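Local structure of ATPase BagA (Mycobacterium tuberculosis H37Rv, 6BS3) at residues 76-79 with 80-83; 92-95 with 96-99; 141-144 with 145-149; 216-219 with 220-224. The protein forms the heterodimeric BagAB ATPase together with BagB, hydrolysing ATP in a complex needed for resistance to nitric oxide and to elevated glycerol. All coordinates share one frame; numbering follows the deposited sequence.

Overall arrangement
All four contacts are local and partly buried, each with a polar side and a side packed into the fold. Contact 1 lies on strand 77-82, an outermost strand of the sheet within this chain, and is shaped by a beta bulge. Contacts 2 and 3 sit on the same side of the chain's centre: one caps the start of helix 95-107, the other closes helix 130-146 with a salt bridge. Contacts 1 and 3 touch through Glu76 and Arg147. Contact 4 stands apart in the first two-thirds of helix 214-229, about 30 Å from contact 3 between centres, and of the four has a side chain closest to the bound ADP.

Contact 1. Residues 76-79 with 80-83; sequences ELKI and ATAE
Lys78 and Thr81 meet over a classic beta bulge on strand 77-82, the first strand of the hairpin it forms with strand 86-92. Ahead of them, Glu76 leads into the strand and fixes one carboxylate oxygen, OE1, on the hydroxyl of Tyr156, while the backbone of Leu77 pairs with Ala90 on the neighbouring strand. Lys78 comes next. Its chain sets out with CG opposite the backbone N (chi1 -171°) and stays extended to the end, running along the strand to Thr81. The ammonium arrives at the hydroxyl of Thr81 and donates a hydrogen bond from NZ to OG1 at 3.2 Å. Lys78 CE follows at 3.6 Å from Thr81 OG1, so the threonine oxygen meets the last two atoms of the lysine.

Ile79 is the first bulge residue; it and Ala80 both hydrogen-bond to Val88 through their backbones. The extra residue bends the strand, and the short segments 77-79 and 80-82 make an angle of 67°. Ile79 CG2 lies 4.4 Å from Ala80 CB, and both side chains pack on Phe67. Ile79 also touches Ala90, while Ala80 reaches Leu43 of helix 34-46 and Tyr328 of helix 324-336.

In a regular strand, residues three apart would face opposite ways; the bulge lets Lys78 and Thr81 share the exposed face. The chemistry is therefore split: backbone pairing to Val88 and apolar packing on the inside, and on the outside a single hydrogen bond between an exposed lysine and an exposed threonine.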
loop_
_atom_site.group_PDB
_atom_site.type_symbol
_atom_site.label_atom_id
_atom_site.label_comp_id
_atom_site.label_asym_id
_atom_site.label_seq_id
_atom_site.Cartn_x
_atom_site.Cartn_y
_atom_site.Cartn_z
ATOM N N GLU A 76 10.583 -3.086 25.348
ATOM C CA GLU A 76 11.747 -3.062 24.454
ATOM C C GLU A 76 12.453 -4.387 24.634
ATOM O O GLU A 76 12.899 -4.690 25.741
ATOM C CB GLU A 76 12.667 -1.885 24.772
ATOM C CG GLU A 76 11.997 -0.548 24.513
ATOM C CD GLU A 76 12.506 0.598 25.357
ATOM O OE1 GLU A 76 13.702 0.606 25.736
ATOM O OE2 GLU A 76 11.702 1.517 25.614
ATOM N N LEU A 77 12.465 -5.224 23.587
ATOM C CA LEU A 77 13.021 -6.580 23.711
ATOM C C LEU A 77 14.006 -6.879 22.629
ATOM O O LEU A 77 13.802 -6.454 21.487
ATOM C CB LEU A 77 11.880 -7.641 23.678
ATOM C CG LEU A 77 10.833 -7.632 24.809
ATOM C CD1 LEU A 77 9.537 -8.262 24.356
ATOM C CD2 LEU A 77 11.354 -8.304 26.077
ATOM N N LYS A 78 15.074 -7.596 22.966
ATOM C CA LYS A 78 16.092 -7.954 21.987
ATOM C C LYS A 78 15.499 -8.901 20.953
ATOM O O LYS A 78 14.963 -9.954 21.298
ATOM C CB LYS A 78 17.296 -8.603 22.671
ATOM C CG LYS A 78 18.495 -8.802 21.757
ATOM C CD LYS A 78 19.592 -9.599 22.444
ATOM C CE LYS A 78 20.864 -9.616 21.612
ATOM N NZ LYS A 78 21.735 -10.777 21.947
ATOM N N ILE A 79 15.597 -8.524 19.683
ATOM C CA ILE A 79 15.052 -9.342 18.609
ATOM C C ILE A 79 16.121 -9.848 17.645
ATOM O O ILE A 79 15.904 -10.829 16.933
ATOM C CB ILE A 79 13.980 -8.577 17.808
ATOM C CG1 ILE A 79 13.445 -9.445 16.667
ATOM C CG2 ILE A 79 14.548 -7.273 17.271
ATOM C CD1 ILE A 79 12.007 -9.153 16.301
ATOM N N ALA A 80 17.274 -9.185 17.622
ATOM C CA ALA A 80 18.345 -9.594 16.718
ATOM C C ALA A 80 19.752 -9.185 17.155
ATOM O O ALA A 80 19.964 -8.105 17.708
ATOM C CB ALA A 80 18.066 -9.083 15.310
ATOM N N THR A 81 20.702 -10.075 16.892
ATOM C CA THR A 81 22.119 -9.866 17.193
ATOM C C THR A 81 22.723 -9.277 15.910
ATOM O O THR A 81 22.589 -9.869 14.839
ATOM C CB THR A 81 22.811 -11.188 17.648
ATOM O OG1 THR A 81 22.294 -11.592 18.926
ATOM C CG2 THR A 81 24.333 -11.061 17.753
ATOM N N ALA A 82 23.316 -8.090 15.997
ATOM C CA ALA A 82 23.965 -7.481 14.836
ATOM C C ALA A 82 25.415 -7.980 14.787
ATOM O O ALA A 82 25.872 -8.612 15.733
ATOM C CB ALA A 82 23.939 -5.974 14.965
ATOM N N GLU A 83 26.131 -7.693 13.693
ATOM C CA GLU A 83 27.543 -8.020 13.479
ATOM C C GLU A 83 28.429 -7.549 14.636
ATOM O O GLU A 83 28.270 -6.425 15.120
ATOM C CB GLU A 83 28.037 -7.338 12.198
ATOM C CG GLU A 83 27.788 -8.101 10.909
ATOM C CD GLU A 83 28.646 -7.645 9.740
ATOM O OE1 GLU A 83 29.691 -6.988 9.973
ATOM O OE2 GLU A 83 28.276 -7.957 8.585
#

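Contact 2. Residues 92-95 with 96-99; sequences AIDI and EAAF
Asp94 receives Ala97 at the N-cap of helix 95-107, just where the chain leaves strand 86-92 and turns into the helix. The bond runs from Ala97 N to Asp94 OD1 at 3.1 Å and is nearly straight, 168° at the hydrogen. It does not follow the plane of the carboxylate: the N-H comes from above it, 62° out. With CG anti to the backbone N (chi1 178°), the carboxylate reaches forward over the first turn, and Asp94 CG rests 3.7 Å from Ala97 CB. Asp94 OD1 gives a first-turn amide an acceptor, as an N-cap does, and a negative group here probably also suits the helix's N-terminal end.

The buried side is apolar. Ile93 and Ile95 both press on Leu137 of helix 130-146, and Phe99 fits against Val122 and Ala125 of helix 121-128 and also packs on an apolar side chain of the partner subunit. Across the contact itself, Ile93 CG2 touches Ala98 CB only lightly, at 4.3 Å.

The looser side belongs to Glu96, whose chain extends away from the cap, leaving its OE2 5.4 Å from Asp94 OD1. Like-charged Glu123 is close by, a closeness that may raise the pKa of one of the two glutamates.

Beneath the cap the regular helix bonds begin: Ala98 N donates to Asp94 O at 2.8 Å, in the carbonyl plane, and the methyl CB of Ala98 lies 3.4 Å from that same Asp94 O.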
loop_
_atom_site.group_PDB
_atom_site.type_symbol
_atom_site.label_atom_id
_atom_site.label_comp_id
_atom_site.label_asym_id
_atom_site.label_seq_id
_atom_site.Cartn_x
_atom_site.Cartn_y
_atom_site.Cartn_z
ATOM N N ALA A 92 7.129 -2.404 19.667
ATOM C CA ALA A 92 5.840 -2.288 18.969
ATOM C C ALA A 92 4.998 -1.415 19.912
ATOM O O ALA A 92 4.598 -1.889 20.984
ATOM C CB ALA A 92 5.200 -3.666 18.788
ATOM N N ILE A 93 4.875 -0.104 19.607
ATOM C CA ILE A 93 4.127 0.800 20.498
ATOM C C ILE A 93 2.635 0.401 20.527
ATOM O O ILE A 93 2.011 0.228 19.477
ATOM C CB ILE A 93 4.321 2.320 20.179
ATOM C CG1 ILE A 93 5.805 2.761 20.302
ATOM C CG2 ILE A 93 3.407 3.189 21.077
ATOM C CD1 ILE A 93 6.103 4.225 19.706
ATOM N N ASP A 94 2.103 0.204 21.731
ATOM C CA ASP A 94 0.703 -0.120 21.979
ATOM C C ASP A 94 0.087 1.229 22.382
ATOM O O ASP A 94 0.393 1.739 23.465
ATOM C CB ASP A 94 0.632 -1.164 23.109
ATOM C CG ASP A 94 -0.741 -1.622 23.575
ATOM O OD1 ASP A 94 -1.700 -0.822 23.500
ATOM O OD2 ASP A 94 -0.848 -2.767 24.054
ATOM N N ILE A 95 -0.710 1.841 21.476
ATOM C CA ILE A 95 -1.306 3.175 21.674
ATOM C C ILE A 95 -2.219 3.227 22.911
ATOM O O ILE A 95 -2.230 4.235 23.621
ATOM C CB ILE A 95 -2.004 3.736 20.385
ATOM C CG1 ILE A 95 -2.221 5.265 20.468
ATOM C CG2 ILE A 95 -3.321 3.014 20.045
ATOM C CD1 ILE A 95 -1.001 6.085 20.386
ATOM N N GLU A 96 -2.943 2.129 23.181
ATOM C CA GLU A 96 -3.840 2.004 24.328
ATOM C C GLU A 96 -3.049 2.055 25.636
ATOM O O GLU A 96 -3.359 2.885 26.489
ATOM C CB GLU A 96 -4.702 0.752 24.184
ATOM C CG GLU A 96 -5.512 0.399 25.416
ATOM C CD GLU A 96 -6.806 -0.344 25.142
ATOM O OE1 GLU A 96 -7.551 -0.572 26.120
ATOM O OE2 GLU A 96 -7.078 -0.702 23.970
ATOM N N ALA A 97 -1.960 1.263 25.735
ATOM C CA ALA A 97 -1.062 1.258 26.900
ATOM C C ALA A 97 -0.294 2.587 27.022
ATOM O O ALA A 97 -0.086 3.050 28.144
ATOM C CB ALA A 97 -0.098 0.079 26.831
ATOM N N ALA A 98 0.072 3.226 25.874
ATOM C CA ALA A 98 0.754 4.542 25.857
ATOM C C ALA A 98 -0.182 5.646 26.379
ATOM O O ALA A 98 0.273 6.540 27.088
ATOM C CB ALA A 98 1.270 4.881 24.456
ATOM N N PHE A 99 -1.486 5.558 26.071
ATOM C CA PHE A 99 -2.487 6.514 26.562
ATOM C C PHE A 99 -2.668 6.415 28.099
ATOM O O PHE A 99 -2.731 7.453 28.760
ATOM C CB PHE A 99 -3.824 6.383 25.797
ATOM C CG PHE A 99 -4.886 7.392 26.185
ATOM C CD1 PHE A 99 -4.588 8.748 26.267
ATOM C CD2 PHE A 99 -6.184 6.987 26.470
ATOM C CE1 PHE A 99 -5.564 9.673 26.650
ATOM C CE2 PHE A 99 -7.165 7.917 26.825
ATOM C CZ PHE A 99 -6.852 9.254 26.906
#

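Contact 3. Residues 141-144 with 145-149; sequences IKET and VVRLD
The guanidinium of Arg147 has Thr144 CA over one face and the carboxylate of Glu143 at its edge. The two flat groups are nearly coplanar, 22° apart, and meet side-on. Arg147 NH2 donates to the syn lone pair of Glu143 OE1, 2.8 Å away. Arg147 NE donates to Glu143 OE2 at 2.9 Å, on the syn side but somewhat out of the carboxylate plane. Both bonds are close to straight. The glutamate bends at chi2 (-80°) and the arginine at chi3 (-49°), and these two bends bring the ends together one helical turn apart. Thr144 CG2 also touches Arg147 NH2, at 3.8 Å.

Helical bonding fades here. Val146 N still donates to Lys142 O in helical fashion, but the bond from Arg147 N to Glu143 O is weak. A water then donates to both Thr144 O and Arg147 O, bridging the last turn to the departing chain. Further back, Ile141 O takes two donors, Val145 N at 3.2 Å and Thr144 OG1 at 2.7 Å, while Ile141 and Val145 pack on Leu23 of strand 23-28.

Charge is shared beyond the pair: Arg147 NH2 also bridges to Glu76, and Glu143 OE1 to Lys140. With two bonds to one acid and a second acid, Glu76, also bridged, the guanidinium's rotation is fixed, and a positive charge beside the closing carbonyls of a helix is likely to be favourable.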
loop_
_atom_site.group_PDB
_atom_site.type_symbol
_atom_site.label_atom_id
_atom_site.label_comp_id
_atom_site.label_asym_id
_atom_site.label_seq_id
_atom_site.Cartn_x
_atom_site.Cartn_y
_atom_site.Cartn_z
ATOM N N ILE A 141 8.592 8.193 21.109
ATOM C CA ILE A 141 9.772 8.132 20.246
ATOM C C ILE A 141 10.856 9.046 20.856
ATOM O O ILE A 141 11.979 8.593 21.058
ATOM C CB ILE A 141 9.413 8.529 18.787
ATOM C CG1 ILE A 141 8.593 7.397 18.082
ATOM C CG2 ILE A 141 10.686 8.904 17.977
ATOM C CD1 ILE A 141 7.920 7.868 16.638
ATOM N N LYS A 142 10.490 10.290 21.225
ATOM C CA LYS A 142 11.402 11.244 21.847
ATOM C C LYS A 142 11.992 10.707 23.174
ATOM O O LYS A 142 13.173 10.922 23.446
ATOM C CB LYS A 142 10.695 12.592 22.038
ATOM C CG LYS A 142 11.600 13.724 22.527
ATOM C CD LYS A 142 11.251 14.101 23.938
ATOM C CE LYS A 142 12.080 15.246 24.452
ATOM N NZ LYS A 142 11.787 15.491 25.885
ATOM N N GLU A 143 11.172 10.023 23.983
ATOM C CA GLU A 143 11.583 9.440 25.266
ATOM C C GLU A 143 12.672 8.363 25.054
ATOM O O GLU A 143 13.596 8.289 25.855
ATOM C CB GLU A 143 10.353 8.875 26.027
ATOM C CG GLU A 143 10.631 8.376 27.452
ATOM C CD GLU A 143 11.248 6.990 27.579
ATOM O OE1 GLU A 143 10.910 6.104 26.758
ATOM O OE2 GLU A 143 12.076 6.791 28.498
ATOM N N THR A 144 12.575 7.551 23.974
ATOM C CA THR A 144 13.569 6.506 23.682
ATOM C C THR A 144 14.901 7.094 23.225
ATOM O O THR A 144 15.949 6.530 23.538
ATOM C CB THR A 144 13.022 5.459 22.697
ATOM O OG1 THR A 144 12.925 6.033 21.393
ATOM C CG2 THR A 144 11.680 4.853 23.146
ATOM N N VAL A 145 14.849 8.227 22.491
ATOM C CA VAL A 145 15.988 8.975 21.941
ATOM C C VAL A 145 16.824 9.651 23.044
ATOM O O VAL A 145 18.046 9.586 22.989
ATOM C CB VAL A 145 15.517 10.030 20.890
ATOM C CG1 VAL A 145 16.672 10.925 20.408
ATOM C CG2 VAL A 145 14.793 9.388 19.709
ATOM N N VAL A 146 16.167 10.361 23.991
ATOM C CA VAL A 146 16.826 11.155 25.039
ATOM C C VAL A 146 17.129 10.353 26.311
ATOM O O VAL A 146 17.791 10.899 27.204
ATOM C CB VAL A 146 16.066 12.482 25.363
ATOM C CG1 VAL A 146 15.743 13.271 24.090
ATOM C CG2 VAL A 146 14.798 12.234 26.180
ATOM N N ARG A 147 16.666 9.077 26.406
ATOM C CA ARG A 147 16.911 8.248 27.597
ATOM C C ARG A 147 18.406 8.007 27.891
ATOM O O ARG A 147 19.157 7.557 27.021
ATOM C CB ARG A 147 16.144 6.917 27.559
ATOM C CG ARG A 147 16.051 6.257 28.949
ATOM C CD ARG A 147 15.430 4.880 28.927
ATOM N NE ARG A 147 14.177 4.834 28.167
ATOM C CZ ARG A 147 13.826 3.842 27.359
ATOM N NH1 ARG A 147 14.629 2.798 27.188
ATOM N NH2 ARG A 147 12.676 3.888 26.706
ATOM N N LEU A 148 18.805 8.303 29.135
ATOM C CA LEU A 148 20.170 8.132 29.630
ATOM C C LEU A 148 20.267 6.992 30.641
ATOM O O LEU A 148 19.299 6.697 31.337
ATOM C CB LEU A 148 20.708 9.446 30.242
ATOM C CG LEU A 148 20.683 10.711 29.347
ATOM C CD1 LEU A 148 21.080 11.948 30.146
ATOM C CD2 LEU A 148 21.575 10.558 28.105
ATOM N N ASP A 149 21.437 6.337 30.707
ATOM C CA ASP A 149 21.696 5.257 31.660
ATOM C C ASP A 149 22.193 5.817 33.019
ATOM O O ASP A 149 22.028 7.012 33.285
ATOM C CB ASP A 149 22.638 4.176 31.061
ATOM C CG ASP A 149 24.011 4.621 30.562
ATOM O OD1 ASP A 149 24.530 5.650 31.062
ATOM O OD2 ASP A 149 24.574 3.928 29.685
HETATM O O HOH W 1 18.646 6.478 24.499
#

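Contact 4. Residues 216-219 with 220-224; sequences PVQE and TLEAI
Pro216 O is gripped twice by Thr220, by the backbone N at 3.1 Å and by the hydroxyl OG1 at 2.7 Å, the two donors reaching it from opposite faces of the carbonyl plane. Thr220 OG1 can do this because it stands anti to its own carbonyl carbon (chi1 -64°), which turns the hydroxyl back along the helix. One turn of plain alpha-helical bonding follows, with Leu221 N, Glu222 N and Ala223 N donating to the carbonyls of Val217, Gln218 and Glu219.

On the outer side Gln218 NE2 donates to Glu222 OE1 at 3.3 Å, a long bond. The amide and carboxylate planes stand 76° apart, and the carboxylate oxygen is met on its syn side, 35° out of plane. Glu222 OE1 also lies 3.5 Å from Gln218 CG, and Gln218 additionally packs on a basic side chain of the partner subunit. On another flank, Val217 CG1 meets Leu221 CD1 at 4.2 Å.

Helix 214-229 is the connection of a beta-alpha-beta unit between strands 204-210 and 234-242. Pro216, Val217 and Thr220 lie on Thr210, Ala223 on Leu208, and Leu221 and Ile224 on Leu308, while Pro216 also touches Thr32 beside the nucleotide-binding Gly31 and Gly33.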
loop_
_atom_site.group_PDB
_atom_site.type_symbol
_atom_site.label_atom_id
_atom_site.label_comp_id
_atom_site.label_asym_id
_atom_site.label_seq_id
_atom_site.Cartn_x
_atom_site.Cartn_y
_atom_site.Cartn_z
ATOM N N PRO A 216 5.101 5.495 -6.297
ATOM C CA PRO A 216 6.052 5.629 -5.174
ATOM C C PRO A 216 7.026 6.802 -5.338
ATOM O O PRO A 216 7.329 7.478 -4.359
ATOM C CB PRO A 216 6.770 4.277 -5.161
ATOM C CG PRO A 216 5.828 3.337 -5.811
ATOM C CD PRO A 216 5.199 4.144 -6.895
ATOM N N VAL A 217 7.462 7.080 -6.577
ATOM C CA VAL A 217 8.357 8.196 -6.902
ATOM C C VAL A 217 7.632 9.559 -6.734
ATOM O O VAL A 217 8.183 10.473 -6.109
ATOM C CB VAL A 217 9.032 8.004 -8.278
ATOM C CG1 VAL A 217 9.566 9.321 -8.833
ATOM C CG2 VAL A 217 10.159 6.983 -8.173
ATOM N N GLN A 218 6.392 9.663 -7.220
ATOM C CA GLN A 218 5.574 10.872 -7.096
ATOM C C GLN A 218 5.351 11.250 -5.624
ATOM O O GLN A 218 5.450 12.426 -5.269
ATOM C CB GLN A 218 4.225 10.650 -7.786
ATOM C CG GLN A 218 3.358 11.911 -7.948
ATOM C CD GLN A 218 2.045 11.617 -8.641
ATOM O OE1 GLN A 218 1.983 10.934 -9.677
ATOM N NE2 GLN A 218 0.964 12.132 -8.083
ATOM N N GLU A 219 5.037 10.254 -4.780
ATOM C CA GLU A 219 4.779 10.433 -3.355
ATOM C C GLU A 219 6.025 10.830 -2.604
ATOM O O GLU A 219 5.928 11.637 -1.684
ATOM C CB GLU A 219 4.146 9.185 -2.755
ATOM C CG GLU A 219 2.722 8.951 -3.225
ATOM C CD GLU A 219 1.858 8.169 -2.257
ATOM O OE1 GLU A 219 2.322 7.865 -1.134
ATOM O OE2 GLU A 219 0.707 7.853 -2.628
ATOM N N THR A 220 7.189 10.273 -2.999
ATOM C CA THR A 220 8.512 10.584 -2.456
ATOM C C THR A 220 8.802 12.080 -2.703
ATOM O O THR A 220 9.191 12.783 -1.767
ATOM C CB THR A 220 9.593 9.658 -3.074
ATOM O OG1 THR A 220 9.317 8.318 -2.697
ATOM C CG2 THR A 220 11.007 9.998 -2.609
ATOM N N LEU A 221 8.578 12.556 -3.941
ATOM C CA LEU A 221 8.788 13.960 -4.327
ATOM C C LEU A 221 7.866 14.917 -3.551
ATOM O O LEU A 221 8.340 15.911 -2.999
ATOM C CB LEU A 221 8.612 14.141 -5.850
ATOM C CG LEU A 221 9.643 13.450 -6.753
ATOM C CD1 LEU A 221 9.209 13.489 -8.213
ATOM C CD2 LEU A 221 11.005 14.077 -6.605
ATOM N N GLU A 222 6.556 14.588 -3.494
ATOM C CA GLU A 222 5.513 15.335 -2.788
ATOM C C GLU A 222 5.766 15.392 -1.287
ATOM O O GLU A 222 5.478 16.424 -0.676
ATOM C CB GLU A 222 4.141 14.718 -3.057
ATOM C CG GLU A 222 3.601 15.016 -4.447
ATOM C CD GLU A 222 2.404 14.195 -4.885
ATOM O OE1 GLU A 222 1.894 14.450 -5.999
ATOM O OE2 GLU A 222 1.973 13.297 -4.124
ATOM N N ALA A 223 6.291 14.288 -0.689
ATOM C CA ALA A 223 6.636 14.215 0.734
ATOM C C ALA A 223 7.868 15.068 1.040
ATOM O O ALA A 223 7.810 15.849 1.981
ATOM C CB ALA A 223 6.858 12.773 1.178
ATOM N N ILE A 224 8.945 14.969 0.233
ATOM C CA ILE A 224 10.171 15.788 0.396
ATOM C C ILE A 224 9.838 17.294 0.402
ATOM O O ILE A 224 10.333 18.018 1.269
ATOM C CB ILE A 224 11.272 15.414 -0.650
ATOM C CG1 ILE A 224 11.923 14.072 -0.269
ATOM C CG2 ILE A 224 12.333 16.534 -0.808
ATOM C CD1 ILE A 224 12.841 13.435 -1.292
#